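Local atomic coordinates of multi-copper Oxidase CueO (Ochrobactrum, PDB entry 6EVG), a protein that is a laccase-like multicopper oxidase active towards lignin model compounds and lignosulfonate, probably oxidising phenols with dioxygen as electron acceptor. Residues Gly161-Tyr166 with Ala217-Leu222; Pro242-Ala247 with Glu271-Phe276. All blocks are in the same frame, centred on the assembly; numbering follows the deposited sequence.

Contact 1. Residues Gly161-Tyr166 with Ala217-Leu222; sequences GLPEDY and ASIVRL
Pro163 lays its ring over the backbone of strand 219-222, between the side chains of Ile219 and Arg221. Its CG lies 3.3 Å from the carbonyl O of Ile219. The same CG meets the CG2 methyl of Ile219 at 4.0 Å. On the other flank, Pro163 CB rests against Arg221 CB.

Arg221 then runs past the proline. Its CG is anti to the backbone N (chi1 -180°) and the chain stays extended to NE, which carries the guanidinium up beside the carbonyl of Pro163. NH1 donates to Pro163 O at 2.9 Å, in a nearly straight bond of 164°. The oxygen lies in the guanidinium plane, at its edge, while the donor is tilted 22° from the carbonyl plane. Arg221 CD also comes within 3.1 Å of this oxygen.

Leu162 comes over one face of the guanidinium, off-centre, with CD1 3.8 Å above the plane. Its CB lies near NH1. A loop leucine and a loop carbonyl thus meet the same buried cation from two directions.

Two carboxylates outside these segments probably offset the charge, with Arg223 close by. NH1 also forms a salt bridge with Asp157, and NH2 forms one with Glu271 on the neighbouring strand. Bonds on NH1 and NH2 would limit rotation of the guanidinium.

The contact joins the loop between strands 148-153 and 170-178 to the sheet that holds strands 170-178 and 219-226. Such a linker, packed on a beta sheet of the next domain, fits the serial cupredoxin domains of multicopper oxidases.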
ATOM      1  N   GLY A 161      -2.987 -20.640  13.603  1.00 11.63           N
ATOM      2  CA  GLY A 161      -2.474 -21.566  12.634  1.00 12.58           C
ATOM      3  C   GLY A 161      -1.716 -20.952  11.488  1.00 11.76           C
ATOM      4  O   GLY A 161      -1.670 -21.511  10.377  1.00 13.63           O
ATOM      5  N   LEU A 162      -1.125 -19.786  11.698  1.00 10.02           N
ATOM      6  CA  LEU A 162      -0.476 -19.061  10.623  1.00 10.11           C
ATOM      7  C   LEU A 162       1.033 -19.216  10.728  1.00 10.42           C
ATOM      8  O   LEU A 162       1.611 -19.132  11.838  1.00 12.59           O
ATOM      9  CB  LEU A 162      -0.801 -17.600  10.673  1.00 10.18           C
ATOM     10  CG  LEU A 162      -2.276 -17.234  10.455  1.00 10.09           C
ATOM     11  CD1 LEU A 162      -2.557 -15.772  10.732  1.00 12.09           C
ATOM     12  CD2 LEU A 162      -2.740 -17.606   9.082  1.00 12.32           C
ATOM     13  N   PRO A 163       1.734 -19.337   9.598  1.00 10.41           N
ATOM     14  CA  PRO A 163       3.208 -19.261   9.585  1.00 10.12           C
ATOM     15  C   PRO A 163       3.636 -17.888  10.123  1.00 10.52           C
ATOM     16  O   PRO A 163       2.999 -16.906   9.779  1.00 11.06           O
ATOM     17  CB  PRO A 163       3.550 -19.437   8.103  1.00 10.31           C
ATOM     18  CG  PRO A 163       2.352 -20.094   7.470  1.00 10.30           C
ATOM     19  CD  PRO A 163       1.205 -19.529   8.224  1.00 10.40           C
ATOM     20  N   GLU A 164       4.717 -17.858  10.884  1.00 10.92           N
ATOM     21  CA  GLU A 164       5.163 -16.630  11.515  1.00 12.70           C
ATOM     22  C   GLU A 164       6.670 -16.543  11.716  1.00 12.63           C
ATOM     23  O   GLU A 164       7.112 -15.638  12.460  1.00 14.34           O
ATOM     24  CB  GLU A 164       4.389 -16.404  12.832  1.00 14.68           C
ATOM     25  CG  GLU A 164       4.680 -17.421  13.897  1.00 17.75           C
ATOM     26  CD  GLU A 164       4.195 -17.097  15.286  1.00 21.39           C
ATOM     27  OE1 GLU A 164       3.778 -15.978  15.476  1.00 26.09           O
ATOM     28  OE2 GLU A 164       4.246 -17.955  16.158  1.00 27.36           O
ATOM     29  N   ASP A 165       7.447 -17.375  11.020  1.00 11.44           N
ATOM     30  CA  ASP A 165       8.921 -17.309  11.173  1.00 13.51           C
ATOM     31  C   ASP A 165       9.463 -16.358  10.093  1.00 12.51           C
ATOM     32  O   ASP A 165       9.554 -16.737   8.919  1.00 11.45           O
ATOM     33  CB  ASP A 165       9.501 -18.740  11.012  1.00 14.93           C
ATOM     34  CG  ASP A 165      10.919 -18.910  11.411  1.00 20.87           C
ATOM     35  OD1 ASP A 165      11.548 -17.903  11.783  1.00 29.82           O
ATOM     36  OD2 ASP A 165      11.450 -20.073  11.339  1.00 26.45           O
ATOM     37  N   TYR A 166       9.761 -15.148  10.479  1.00 12.15           N
ATOM     38  CA  TYR A 166      10.122 -14.093   9.547  1.00 10.99           C
ATOM     39  C   TYR A 166      11.280 -14.457   8.689  1.00 11.59           C
ATOM     40  O   TYR A 166      12.353 -14.861   9.154  1.00 13.57           O
ATOM     41  CB  TYR A 166      10.426 -12.772  10.305  1.00 12.31           C
ATOM     42  CG  TYR A 166      10.667 -11.612   9.319  1.00 11.69           C
ATOM     43  CD1 TYR A 166       9.651 -11.176   8.503  1.00 11.96           C
ATOM     44  CD2 TYR A 166      11.897 -11.036   9.176  1.00 12.24           C
ATOM     45  CE1 TYR A 166       9.822 -10.142   7.583  1.00 12.33           C
ATOM     46  CE2 TYR A 166      12.080  -9.981   8.267  1.00 11.57           C
ATOM     47  CZ  TYR A 166      11.074  -9.557   7.475  1.00 11.18           C
ATOM     48  OH  TYR A 166      11.205  -8.542   6.557  1.00 12.32           O
ATOM     49  N   ALA A 217       9.109 -26.909   2.338  1.00 12.43           N
ATOM     50  CA  ALA A 217       8.024 -27.690   1.778  1.00 12.69           C
ATOM     51  C   ALA A 217       6.881 -27.740   2.781  1.00 12.79           C
ATOM     52  O   ALA A 217       6.570 -28.770   3.368  1.00 16.05           O
ATOM     53  CB  ALA A 217       8.500 -29.085   1.416  1.00 14.55           C
ATOM     54  N   SER A 218       6.204 -26.600   2.933  1.00 11.61           N
ATOM     55  CA  SER A 218       5.174 -26.418   3.920  1.00 10.92           C
ATOM     56  C   SER A 218       4.290 -25.232   3.484  1.00 10.28           C
ATOM     57  O   SER A 218       4.463 -24.682   2.403  1.00 11.19           O
ATOM     58  CB  SER A 218       5.799 -26.216   5.315  1.00 12.28           C
ATOM     59  OG  SER A 218       6.540 -25.019   5.360  1.00 12.81           O
ATOM     60  N   ILE A 219       3.425 -24.832   4.388  1.00  9.72           N
ATOM     61  CA  ILE A 219       2.570 -23.634   4.143  1.00 10.06           C
ATOM     62  C   ILE A 219       3.387 -22.383   4.459  1.00  9.35           C
ATOM     63  O   ILE A 219       3.975 -22.235   5.546  1.00 10.40           O
ATOM     64  CB  ILE A 219       1.324 -23.689   5.044  1.00 11.43           C
ATOM     65  CG1 ILE A 219       0.517 -24.942   4.941  1.00 15.53           C
ATOM     66  CG2 ILE A 219       0.464 -22.429   4.796  1.00 12.25           C
ATOM     67  CD1 ILE A 219       0.009 -25.206   3.637  1.00 17.28           C
ATOM     68  N   VAL A 220       3.415 -21.464   3.485  1.00  8.70           N
ATOM     69  CA  VAL A 220       4.171 -20.231   3.574  1.00  8.93           C
ATOM     70  C   VAL A 220       3.218 -19.061   3.466  1.00  8.39           C
ATOM     71  O   VAL A 220       2.343 -19.023   2.621  1.00  9.07           O
ATOM     72  CB  VAL A 220       5.245 -20.216   2.472  1.00  9.21           C
ATOM     73  CG1 VAL A 220       5.942 -18.850   2.348  1.00 10.22           C
ATOM     74  CG2 VAL A 220       6.257 -21.304   2.720  1.00 11.00           C
ATOM     75  N   ARG A 221       3.446 -18.060   4.326  1.00  7.62           N
ATOM     76  CA  ARG A 221       2.699 -16.797   4.321  1.00  7.36           C
ATOM     77  C   ARG A 221       3.470 -15.761   3.526  1.00  7.70           C
ATOM     78  O   ARG A 221       4.647 -15.500   3.835  1.00  8.81           O
ATOM     79  CB  ARG A 221       2.513 -16.372   5.759  1.00  8.08           C
ATOM     80  CG  ARG A 221       1.780 -15.115   6.059  1.00  8.86           C
ATOM     81  CD  ARG A 221       1.790 -14.962   7.638  1.00 10.53           C
ATOM     82  NE  ARG A 221       0.923 -13.915   8.103  1.00 10.05           N
ATOM     83  CZ  ARG A 221       0.752 -13.727   9.418  1.00  9.67           C
ATOM     84  NH1 ARG A 221       1.382 -14.546  10.288  1.00  9.80           N
ATOM     85  NH2 ARG A 221      -0.033 -12.754   9.828  1.00 10.67           N
ATOM     86  N   LEU A 222       2.803 -15.178   2.531  1.00  7.02           N
ATOM     87  CA  LEU A 222       3.379 -14.085   1.732  1.00  7.45           C
ATOM     88  C   LEU A 222       2.555 -12.857   2.048  1.00  6.92           C
ATOM     89  O   LEU A 222       1.335 -12.828   1.901  1.00  8.28           O
ATOM     90  CB  LEU A 222       3.276 -14.413   0.228  1.00  7.90           C
ATOM     91  CG  LEU A 222       3.917 -15.750  -0.200  1.00  9.01           C
ATOM     92  CD1 LEU A 222       3.627 -16.028  -1.678  1.00 10.44           C
ATOM     93  CD2 LEU A 222       5.408 -15.755   0.053  1.00  9.36           C
TER

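Contact 2. Residues Pro242-Ala247 with Glu271-Phe276; sequences PLLVVA and EVLVDF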
ATOM      1  N   PRO A 242      -3.539 -22.570  -5.477  1.00 11.39           N
ATOM      2  CA  PRO A 242      -4.340 -21.530  -4.833  1.00 13.15           C
ATOM      3  C   PRO A 242      -3.508 -20.628  -3.921  1.00 10.63           C
ATOM      4  O   PRO A 242      -2.558 -21.077  -3.257  1.00 11.79           O
ATOM      5  CB  PRO A 242      -5.368 -22.330  -4.006  1.00 16.51           C
ATOM      6  CG  PRO A 242      -4.936 -23.668  -4.019  1.00 16.82           C
ATOM      7  CD  PRO A 242      -3.991 -23.922  -5.102  1.00 13.06           C
ATOM      8  N   LEU A 243      -3.919 -19.382  -3.894  1.00 10.91           N
ATOM      9  CA  LEU A 243      -3.466 -18.375  -2.947  1.00 10.45           C
ATOM     10  C   LEU A 243      -4.559 -18.245  -1.904  1.00  9.17           C
ATOM     11  O   LEU A 243      -5.650 -17.726  -2.238  1.00 10.21           O
ATOM     12  CB  LEU A 243      -3.136 -17.059  -3.607  1.00 12.05           C
ATOM     13  CG  LEU A 243      -2.269 -17.084  -4.897  1.00 17.54           C
ATOM     14  CD1 LEU A 243      -2.219 -15.676  -5.459  1.00 23.94           C
ATOM     15  CD2 LEU A 243      -1.029 -17.890  -4.817  1.00 20.58           C
ATOM     16  N   LEU A 244      -4.332 -18.713  -0.682  1.00  8.87           N
ATOM     17  CA  LEU A 244      -5.361 -18.645   0.335  1.00  8.08           C
ATOM     18  C   LEU A 244      -5.286 -17.258   1.012  1.00  7.94           C
ATOM     19  O   LEU A 244      -4.361 -16.997   1.774  1.00  8.22           O
ATOM     20  CB  LEU A 244      -5.218 -19.758   1.366  1.00  9.49           C
ATOM     21  CG  LEU A 244      -6.265 -19.721   2.500  1.00 10.34           C
ATOM     22  CD1 LEU A 244      -7.665 -19.996   1.959  1.00 11.23           C
ATOM     23  CD2 LEU A 244      -5.895 -20.728   3.540  1.00 13.30           C
ATOM     24  N   VAL A 245      -6.243 -16.389   0.692  1.00  7.92           N
ATOM     25  CA  VAL A 245      -6.174 -15.024   1.235  1.00  7.75           C
ATOM     26  C   VAL A 245      -6.703 -15.028   2.654  1.00  8.47           C
ATOM     27  O   VAL A 245      -7.867 -15.402   2.892  1.00  9.61           O
ATOM     28  CB  VAL A 245      -6.963 -14.033   0.364  1.00  8.93           C
ATOM     29  CG1 VAL A 245      -6.728 -12.634   0.961  1.00 10.73           C
ATOM     30  CG2 VAL A 245      -6.540 -14.071  -1.078  1.00 10.58           C
ATOM     31  N   VAL A 246      -5.855 -14.635   3.607  1.00  7.31           N
ATOM     32  CA  VAL A 246      -6.224 -14.600   4.997  1.00  7.71           C
ATOM     33  C   VAL A 246      -6.410 -13.172   5.543  1.00  7.72           C
ATOM     34  O   VAL A 246      -7.007 -13.054   6.628  1.00  8.27           O
ATOM     35  CB  VAL A 246      -5.229 -15.363   5.893  1.00  8.25           C
ATOM     36  CG1 VAL A 246      -5.221 -16.844   5.532  1.00  9.07           C
ATOM     37  CG2 VAL A 246      -3.810 -14.791   5.881  1.00  8.93           C
ATOM     38  N   ALA A 247      -5.939 -12.164   4.846  1.00  7.86           N
ATOM     39  CA  ALA A 247      -6.048 -10.782   5.362  1.00  7.62           C
ATOM     40  C   ALA A 247      -5.869  -9.833   4.215  1.00  7.35           C
ATOM     41  O   ALA A 247      -5.216 -10.101   3.222  1.00  7.31           O
ATOM     42  CB  ALA A 247      -4.962 -10.510   6.400  1.00  8.42           C
ATOM     43  N   GLU A 271      -2.404 -10.654   2.624  1.00  6.90           N
ATOM     44  CA  GLU A 271      -1.589 -11.770   3.160  1.00  7.11           C
ATOM     45  C   GLU A 271      -2.207 -13.071   2.646  1.00  7.49           C
ATOM     46  O   GLU A 271      -3.435 -13.269   2.779  1.00  8.14           O
ATOM     47  CB  GLU A 271      -1.563 -11.762   4.669  1.00  7.69           C
ATOM     48  CG  GLU A 271      -1.070 -10.467   5.307  1.00  8.80           C
ATOM     49  CD  GLU A 271      -0.938 -10.536   6.797  1.00 10.28           C
ATOM     50  OE1 GLU A 271      -0.410 -11.524   7.312  1.00 15.60           O
ATOM     51  OE2 GLU A 271      -1.414  -9.613   7.466  1.00 13.38           O
ATOM     52  N   VAL A 272      -1.366 -13.899   2.034  1.00  7.55           N
ATOM     53  CA  VAL A 272      -1.834 -15.148   1.435  1.00  8.10           C
ATOM     54  C   VAL A 272      -0.990 -16.292   1.930  1.00  8.41           C
ATOM     55  O   VAL A 272       0.188 -16.165   2.268  1.00 10.22           O
ATOM     56  CB  VAL A 272      -1.791 -15.068  -0.081  1.00  9.45           C
ATOM     57  CG1 VAL A 272      -2.644 -13.917  -0.590  1.00 10.82           C
ATOM     58  CG2 VAL A 272      -0.406 -15.065  -0.655  1.00 10.20           C
ATOM     59  N   LEU A 273      -1.618 -17.470   1.991  1.00  7.64           N
ATOM     60  CA  LEU A 273      -0.888 -18.715   2.287  1.00  7.88           C
ATOM     61  C   LEU A 273      -0.818 -19.537   1.017  1.00  8.61           C
ATOM     62  O   LEU A 273      -1.824 -19.744   0.346  1.00  9.73           O
ATOM     63  CB  LEU A 273      -1.590 -19.503   3.391  1.00  8.49           C
ATOM     64  CG  LEU A 273      -1.847 -18.820   4.700  1.00 11.29           C
ATOM     65  CD1 LEU A 273      -2.420 -19.726   5.748  1.00 12.05           C
ATOM     66  CD2 LEU A 273      -0.738 -18.062   5.266  1.00 12.08           C
ATOM     67  N   VAL A 274       0.375 -20.075   0.767  1.00  8.78           N
ATOM     68  CA  VAL A 274       0.645 -20.920  -0.383  1.00  8.80           C
ATOM     69  C   VAL A 274       1.270 -22.208   0.139  1.00  9.87           C
ATOM     70  O   VAL A 274       2.157 -22.179   0.959  1.00 10.81           O
ATOM     71  CB  VAL A 274       1.569 -20.218  -1.410  1.00  9.91           C
ATOM     72  CG1 VAL A 274       1.927 -21.164  -2.560  1.00 11.99           C
ATOM     73  CG2 VAL A 274       0.941 -18.944  -1.917  1.00 11.00           C
ATOM     74  N   ASP A 275       0.766 -23.352  -0.355  1.00 10.23           N
ATOM     75  CA  ASP A 275       1.284 -24.659   0.053  1.00 10.12           C
ATOM     76  C   ASP A 275       2.397 -25.079  -0.870  1.00 10.51           C
ATOM     77  O   ASP A 275       2.159 -25.360  -2.043  1.00 12.32           O
ATOM     78  CB  ASP A 275       0.146 -25.684   0.059  1.00 11.79           C
ATOM     79  CG  ASP A 275       0.545 -27.000   0.721  1.00 14.47           C
ATOM     80  OD1 ASP A 275       1.688 -27.194   1.073  1.00 16.43           O
ATOM     81  OD2 ASP A 275      -0.401 -27.790   0.911  1.00 21.45           O
ATOM     82  N   PHE A 276       3.624 -25.177  -0.333  1.00 11.16           N
ATOM     83  CA  PHE A 276       4.811 -25.623  -1.075  1.00 12.40           C
ATOM     84  C   PHE A 276       5.168 -27.078  -0.783  1.00 13.69           C
ATOM     85  O   PHE A 276       6.238 -27.551  -1.175  1.00 16.53           O
ATOM     86  CB  PHE A 276       5.976 -24.652  -0.842  1.00 13.12           C
ATOM     87  CG  PHE A 276       5.783 -23.296  -1.480  1.00 12.88           C
ATOM     88  CD1 PHE A 276       6.019 -23.080  -2.831  1.00 14.70           C
ATOM     89  CD2 PHE A 276       5.418 -22.228  -0.727  1.00 12.41           C
ATOM     90  CE1 PHE A 276       5.872 -21.794  -3.371  1.00 14.39           C
ATOM     91  CE2 PHE A 276       5.307 -20.952  -1.273  1.00 13.17           C
ATOM     92  CZ  PHE A 276       5.483 -20.738  -2.583  1.00 14.05           C
TER
HETATM   93  O   HOH W   1      -1.362 -23.298  -2.359  1.00 15.79           O
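Leu244 and Leu273 form an antiparallel hydrogen-bonded pair, and a classic beta bulge follows, where Val246 and Ala247 both face Glu271. The two strands are neighbours in a sheet of the cupredoxin-like fold.

The backbone bonds come first. Leu244 N donates to Leu273 O at 2.9 Å, and Leu273 N returns a bond to Leu244 O. At the bulge, Glu271 O takes Val246 N at 2.9 Å and a weak second bond from Ala247 N at 3.4 Å. Glu271 N closes the pair on Ala247 O. Val272 CA adds a CA-H...O contact to Leu244 O.

Apolar contacts lie on both faces: Leu243, Val245, Val272 and Val274 on one, Leu244, Val246 and Leu273 on the other. Leu243 CD2 lies alongside Val274 CG2 at 3.7 Å, and Val245 CG2 meets Val272 CG1. Val246 crosses Leu273 at about a right angle. With its CG1 anti to the carbonyl carbon (chi1 -63°), that methyl reaches Leu273 CG at 4.0 Å, while CG2 meets Glu271 CB. An alanine here would lose both methyls and is likely to leave a gap beside Leu273 and Glu271 CB.

The carboxylate of Glu271 stretches past Ala247 CB, and Arg221 is the partner of its OE1. Beyond the last direct bond, one water spans the strands: it donates to Pro242 O at 2.7 Å and accepts from Asp275 N at 2.9 Å.

Both contacts are largely buried, with their centres about 9 Å apart, and both reach the same sheet, in which strands 219-226 and 269-275 are neighbours. Contact 2 holds two strands of that sheet together through main-chain bonds and aliphatic packing. Contact 1 instead brings a loop onto the sheet and centres on one arginine and a proline, with Leu162 and Ile219 beside them. Exposed residues lie at the margins: Glu164 in contact 1, Pro242 in contact 2. The two meet directly. The salt bridge between Arg221 and Glu271 joins them, and Leu222 N probably bonds to Val272 O. Ile219 and Val220 also pack on Asp275 and Phe276.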